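Long-range contact in serine racemase (Enterococcus faecalis, PDB 4ECL), which belongs to the alanine racemase family, this cytoplasmic part pairing an N-terminal TIM-barrel domain with a C-terminal beta-rich domain in a two-chain assembly: residues S136-S148 with V185-P197. Numbering follows the deposited sequence.
Sequences STEDKDKILAAFS and VLDWLKSSGLNIP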
loop_
_atom_site.group_PDB
_atom_site.type_symbol
_atom_site.label_atom_id
_atom_site.label_comp_id
_atom_site.label_asym_id
_atom_site.label_seq_id
_atom_site.Cartn_x
_atom_site.Cartn_y
_atom_site.Cartn_z
ATOM N N SER A 136 29.030 14.474 6.035
ATOM C CA SER A 136 28.857 15.911 6.244
ATOM C C SER A 136 29.884 16.698 5.444
ATOM O O SER A 136 30.955 16.189 5.138
ATOM C CB SER A 136 28.960 16.259 7.728
ATOM O OG SER A 136 27.879 15.679 8.443
ATOM N N THR A 137 29.553 17.935 5.090
ATOM C CA THR A 137 30.466 18.753 4.304
ATOM C C THR A 137 31.649 19.215 5.145
ATOM O O THR A 137 32.683 19.593 4.600
ATOM C CB THR A 137 29.775 19.983 3.696
ATOM O OG1 THR A 137 29.076 20.697 4.721
ATOM C CG2 THR A 137 28.800 19.567 2.614
ATOM N N GLU A 138 31.489 19.190 6.466
ATOM C CA GLU A 138 32.577 19.550 7.370
ATOM C C GLU A 138 33.670 18.512 7.246
ATOM O O GLU A 138 34.816 18.835 6.954
ATOM C CB GLU A 138 32.107 19.570 8.823
ATOM C CG GLU A 138 30.635 19.854 9.019
ATOM C CD GLU A 138 30.343 21.330 9.162
ATOM O OE1 GLU A 138 30.970 22.129 8.432
ATOM O OE2 GLU A 138 29.496 21.691 10.011
ATOM N N ASP A 139 33.286 17.255 7.434
ATOM C CA ASP A 139 34.228 16.156 7.597
ATOM C C ASP A 139 34.959 15.796 6.307
ATOM O O ASP A 139 34.916 14.647 5.861
ATOM C CB ASP A 139 33.510 14.924 8.171
ATOM C CG ASP A 139 32.634 15.260 9.380
ATOM O OD1 ASP A 139 32.887 16.293 10.037
ATOM O OD2 ASP A 139 31.690 14.491 9.674
ATOM N N LYS A 140 35.643 16.787 5.734
ATOM C CA LYS A 140 36.338 16.650 4.456
ATOM C C LYS A 140 37.290 15.466 4.458
ATOM O O LYS A 140 37.459 14.784 3.445
ATOM C CB LYS A 140 37.141 17.917 4.148
ATOM C CG LYS A 140 36.317 19.183 4.100
ATOM C CD LYS A 140 36.088 19.649 2.678
ATOM C CE LYS A 140 35.024 20.733 2.640
ATOM N NZ LYS A 140 35.075 21.571 3.874
ATOM N N ASP A 141 37.923 15.222 5.598
ATOM C CA ASP A 141 38.947 14.194 5.638
ATOM C C ASP A 141 38.335 12.794 5.571
ATOM O O ASP A 141 38.878 11.898 4.919
ATOM C CB ASP A 141 39.867 14.380 6.847
ATOM C CG ASP A 141 40.881 15.518 6.636
ATOM O OD1 ASP A 141 41.776 15.379 5.768
ATOM O OD2 ASP A 141 40.775 16.554 7.332
ATOM N N LYS A 142 37.195 12.611 6.229
ATOM C CA LYS A 142 36.507 11.326 6.166
ATOM C C LYS A 142 36.096 10.984 4.728
ATOM O O LYS A 142 36.207 9.836 4.295
ATOM C CB LYS A 142 35.309 11.313 7.114
ATOM C CG LYS A 142 35.703 11.593 8.566
ATOM C CD LYS A 142 34.494 11.584 9.492
ATOM C CE LYS A 142 34.875 11.941 10.932
ATOM N NZ LYS A 142 33.660 12.039 11.795
ATOM N N ILE A 143 35.655 11.990 3.983
ATOM C CA ILE A 143 35.285 11.801 2.581
ATOM C C ILE A 143 36.481 11.327 1.754
ATOM O O ILE A 143 36.394 10.346 1.004
ATOM C CB ILE A 143 34.709 13.097 1.973
ATOM C CG1 ILE A 143 33.387 13.456 2.663
ATOM C CG2 ILE A 143 34.485 12.936 0.456
ATOM C CD1 ILE A 143 32.945 14.896 2.446
ATOM N N LEU A 144 37.605 12.022 1.903
ATOM C CA LEU A 144 38.807 11.679 1.162
ATOM C C LEU A 144 39.299 10.285 1.561
ATOM O O LEU A 144 39.756 9.509 0.720
ATOM C CB LEU A 144 39.890 12.742 1.390
ATOM C CG LEU A 144 41.239 12.474 0.728
ATOM C CD1 LEU A 144 41.080 12.323 -0.777
ATOM C CD2 LEU A 144 42.224 13.582 1.070
ATOM N N ALA A 145 39.193 9.970 2.847
ATOM C CA ALA A 145 39.578 8.655 3.348
ATOM C C ALA A 145 38.748 7.540 2.710
ATOM O O ALA A 145 39.252 6.438 2.460
ATOM C CB ALA A 145 39.461 8.613 4.865
ATOM N N ALA A 146 37.480 7.834 2.420
ATOM C CA ALA A 146 36.601 6.846 1.817
ATOM C C ALA A 146 37.080 6.505 0.412
ATOM O O ALA A 146 36.737 5.456 -0.137
ATOM C CB ALA A 146 35.173 7.354 1.785
ATOM N N PHE A 147 37.878 7.397 -0.170
ATOM C CA PHE A 147 38.451 7.160 -1.492
ATOM C C PHE A 147 39.721 6.308 -1.439
ATOM O O PHE A 147 40.335 6.032 -2.471
ATOM C CB PHE A 147 38.761 8.485 -2.187
ATOM C CG PHE A 147 37.586 9.093 -2.879
ATOM C CD1 PHE A 147 37.270 8.727 -4.177
ATOM C CD2 PHE A 147 36.799 10.040 -2.241
ATOM C CE1 PHE A 147 36.186 9.281 -4.825
ATOM C CE2 PHE A 147 35.708 10.601 -2.882
ATOM C CZ PHE A 147 35.402 10.222 -4.184
ATOM N N SER A 148 40.113 5.904 -0.236
ATOM C CA SER A 148 41.292 5.073 -0.059
ATOM C C SER A 148 40.982 3.758 0.645
ATOM O O SER A 148 41.848 3.182 1.300
ATOM C CB SER A 148 42.373 5.839 0.715
ATOM O OG SER A 148 42.691 7.055 0.059
ATOM N N VAL A 185 33.158 20.919 -1.721
ATOM C CA VAL A 185 33.713 19.601 -1.412
ATOM C C VAL A 185 34.559 19.073 -2.565
ATOM O O VAL A 185 35.689 18.618 -2.362
ATOM C CB VAL A 185 32.632 18.555 -1.134
ATOM C CG1 VAL A 185 33.261 17.160 -1.088
ATOM C CG2 VAL A 185 31.884 18.861 0.168
ATOM N N LEU A 186 34.003 19.131 -3.772
ATOM C CA LEU A 186 34.711 18.676 -4.967
ATOM C C LEU A 186 36.041 19.419 -5.180
ATOM O O LEU A 186 37.061 18.800 -5.495
ATOM C CB LEU A 186 33.831 18.824 -6.207
ATOM C CG LEU A 186 32.516 18.045 -6.229
ATOM C CD1 LEU A 186 32.037 17.880 -7.663
ATOM C CD2 LEU A 186 32.673 16.697 -5.566
ATOM N N ASP A 187 36.020 20.740 -5.014
ATOM C CA ASP A 187 37.226 21.542 -5.182
ATOM C C ASP A 187 38.263 21.102 -4.161
ATOM O O ASP A 187 39.432 20.895 -4.489
ATOM C CB ASP A 187 36.924 23.023 -4.975
ATOM C CG ASP A 187 36.066 23.605 -6.068
ATOM O OD1 ASP A 187 36.045 23.034 -7.181
ATOM O OD2 ASP A 187 35.414 24.639 -5.814
ATOM N N TRP A 188 37.819 20.962 -2.917
ATOM C CA TRP A 188 38.700 20.543 -1.839
ATOM C C TRP A 188 39.290 19.163 -2.133
ATOM O O TRP A 188 40.482 18.951 -1.966
ATOM C CB TRP A 188 37.951 20.536 -0.507
ATOM C CG TRP A 188 38.844 20.279 0.684
ATOM C CD1 TRP A 188 39.435 21.213 1.478
ATOM C CD2 TRP A 188 39.242 19.005 1.199
ATOM N NE1 TRP A 188 40.183 20.602 2.452
ATOM C CE2 TRP A 188 40.075 19.242 2.304
ATOM C CE3 TRP A 188 38.967 17.683 0.831
ATOM C CZ2 TRP A 188 40.641 18.210 3.049
ATOM C CZ3 TRP A 188 39.526 16.661 1.564
ATOM C CH2 TRP A 188 40.356 16.928 2.664
ATOM N N LEU A 189 38.456 18.225 -2.571
ATOM C CA LEU A 189 38.950 16.908 -2.973
ATOM C C LEU A 189 40.004 17.008 -4.079
ATOM O O LEU A 189 41.058 16.368 -4.005
ATOM C CB LEU A 189 37.797 15.999 -3.422
ATOM C CG LEU A 189 36.841 15.524 -2.336
ATOM C CD1 LEU A 189 35.640 14.747 -2.918
ATOM C CD2 LEU A 189 37.608 14.682 -1.315
ATOM N N LYS A 190 39.719 17.815 -5.096
ATOM C CA LYS A 190 40.646 18.010 -6.206
ATOM C C LYS A 190 42.012 18.478 -5.707
ATOM O O LYS A 190 43.058 17.953 -6.102
ATOM C CB LYS A 190 40.087 19.039 -7.186
ATOM C CG LYS A 190 38.986 18.511 -8.088
ATOM C CD LYS A 190 38.559 19.561 -9.104
ATOM C CE LYS A 190 39.771 20.143 -9.818
ATOM N NZ LYS A 190 40.603 19.078 -10.447
ATOM N N SER A 191 41.984 19.471 -4.828
ATOM C CA SER A 191 43.190 20.038 -4.254
ATOM C C SER A 191 44.013 18.982 -3.528
ATOM O O SER A 191 45.233 19.103 -3.424
ATOM C CB SER A 191 42.815 21.173 -3.305
ATOM O OG SER A 191 42.078 22.159 -4.012
ATOM N N SER A 192 43.340 17.947 -3.036
ATOM C CA SER A 192 43.993 16.836 -2.345
ATOM C C SER A 192 44.539 15.788 -3.306
ATOM O O SER A 192 44.827 14.662 -2.896
ATOM C CB SER A 192 43.006 16.150 -1.404
ATOM O OG SER A 192 42.367 17.087 -0.558
ATOM N N GLY A 193 44.644 16.141 -4.584
ATOM C CA GLY A 193 45.160 15.226 -5.587
ATOM C C GLY A 193 44.175 14.167 -6.051
ATOM O O GLY A 193 44.563 13.172 -6.666
ATOM N N LEU A 194 42.896 14.375 -5.767
ATOM C CA LEU A 194 41.875 13.402 -6.157
ATOM C C LEU A 194 41.243 13.768 -7.495
ATOM O O LEU A 194 40.830 14.913 -7.691
ATOM C CB LEU A 194 40.801 13.304 -5.083
ATOM C CG LEU A 194 39.822 12.154 -5.301
ATOM C CD1 LEU A 194 40.539 10.821 -5.118
ATOM C CD2 LEU A 194 38.629 12.276 -4.365
ATOM N N ASN A 195 41.193 12.805 -8.420
ATOM C CA ASN A 195 40.406 12.937 -9.649
ATOM C C ASN A 195 38.948 12.547 -9.400
ATOM O O ASN A 195 38.652 11.395 -9.075
ATOM C CB ASN A 195 40.979 12.065 -10.769
ATOM C CG ASN A 195 42.400 12.459 -11.151
ATOM O OD1 ASN A 195 42.785 13.628 -11.061
ATOM N ND2 ASN A 195 43.185 11.478 -11.586
ATOM N N ILE A 196 38.047 13.511 -9.556
ATOM C CA ILE A 196 36.633 13.330 -9.247
ATOM C C ILE A 196 35.968 12.257 -10.123
ATOM O O ILE A 196 36.167 12.227 -11.338
ATOM C CB ILE A 196 35.877 14.673 -9.397
ATOM C CG1 ILE A 196 36.637 15.792 -8.680
ATOM C CG2 ILE A 196 34.445 14.575 -8.880
ATOM C CD1 ILE A 196 36.879 15.528 -7.200
ATOM N N PRO A 197 35.185 11.361 -9.504
ATOM C CA PRO A 197 34.388 10.388 -10.271
ATOM C C PRO A 197 33.117 11.009 -10.869
ATOM O O PRO A 197 33.003 12.237 -10.926
ATOM C CB PRO A 197 34.026 9.340 -9.220
ATOM C CG PRO A 197 33.971 10.108 -7.940
ATOM C CD PRO A 197 35.081 11.138 -8.052
#
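Lys-140 lays its aliphatic chain over one face of the Trp-188 indole: CB sits 3.5 Å from the centroid of the six-membered ring, only 3° off its normal. Lys-140 CD lies 3.5 Å from Trp-188 CG, in the pyrrole part. A bend at chi2 (-104°) keeps the chain along the face, while NZ turns back to a weak hydrogen bond with the carbonyl O of Thr-137; its cation-pi attraction to the indole is at most weak. Over the rim of the opposite face lies Ser-192 OG, held by its hydrogen bond to the carbonyl O of Trp-188. Leu-144 CB and Leu-189 CD2 lie at the indole edge, and Asp-141 OD1 comes to that edge 3.7 Å from Trp-188 CH2, its carboxylate turned almost perpendicular to the ring plane.

A second CH-pi contact lies at the C-terminal end of both segments. Leu-194 CD2 is centred over the Phe-147 ring, 3.5 Å from its centroid, and Pro-197 CG meets the ring edge in plane. Leu-194 is delivered there by the Schellman motif ending helix 169-191, in which Gly-193 adopts positive phi. Between the two aromatics, Leu-189 CD2 packs 4.0 Å from both Ile-143 CG2 and Leu-144 CB.

Helix 140-146 and the 185-191 segment of helix 169-191 cross at -61°, their axes 10.6 Å apart, on the outside of the barrel. Beneath them, Ile-143 rests on Ile-124 and Ile-126 of strand 120-127, while Phe-147 touches Val-154 and Leu-189 touches Ile-157, both of the adjacent parallel strand 152-158.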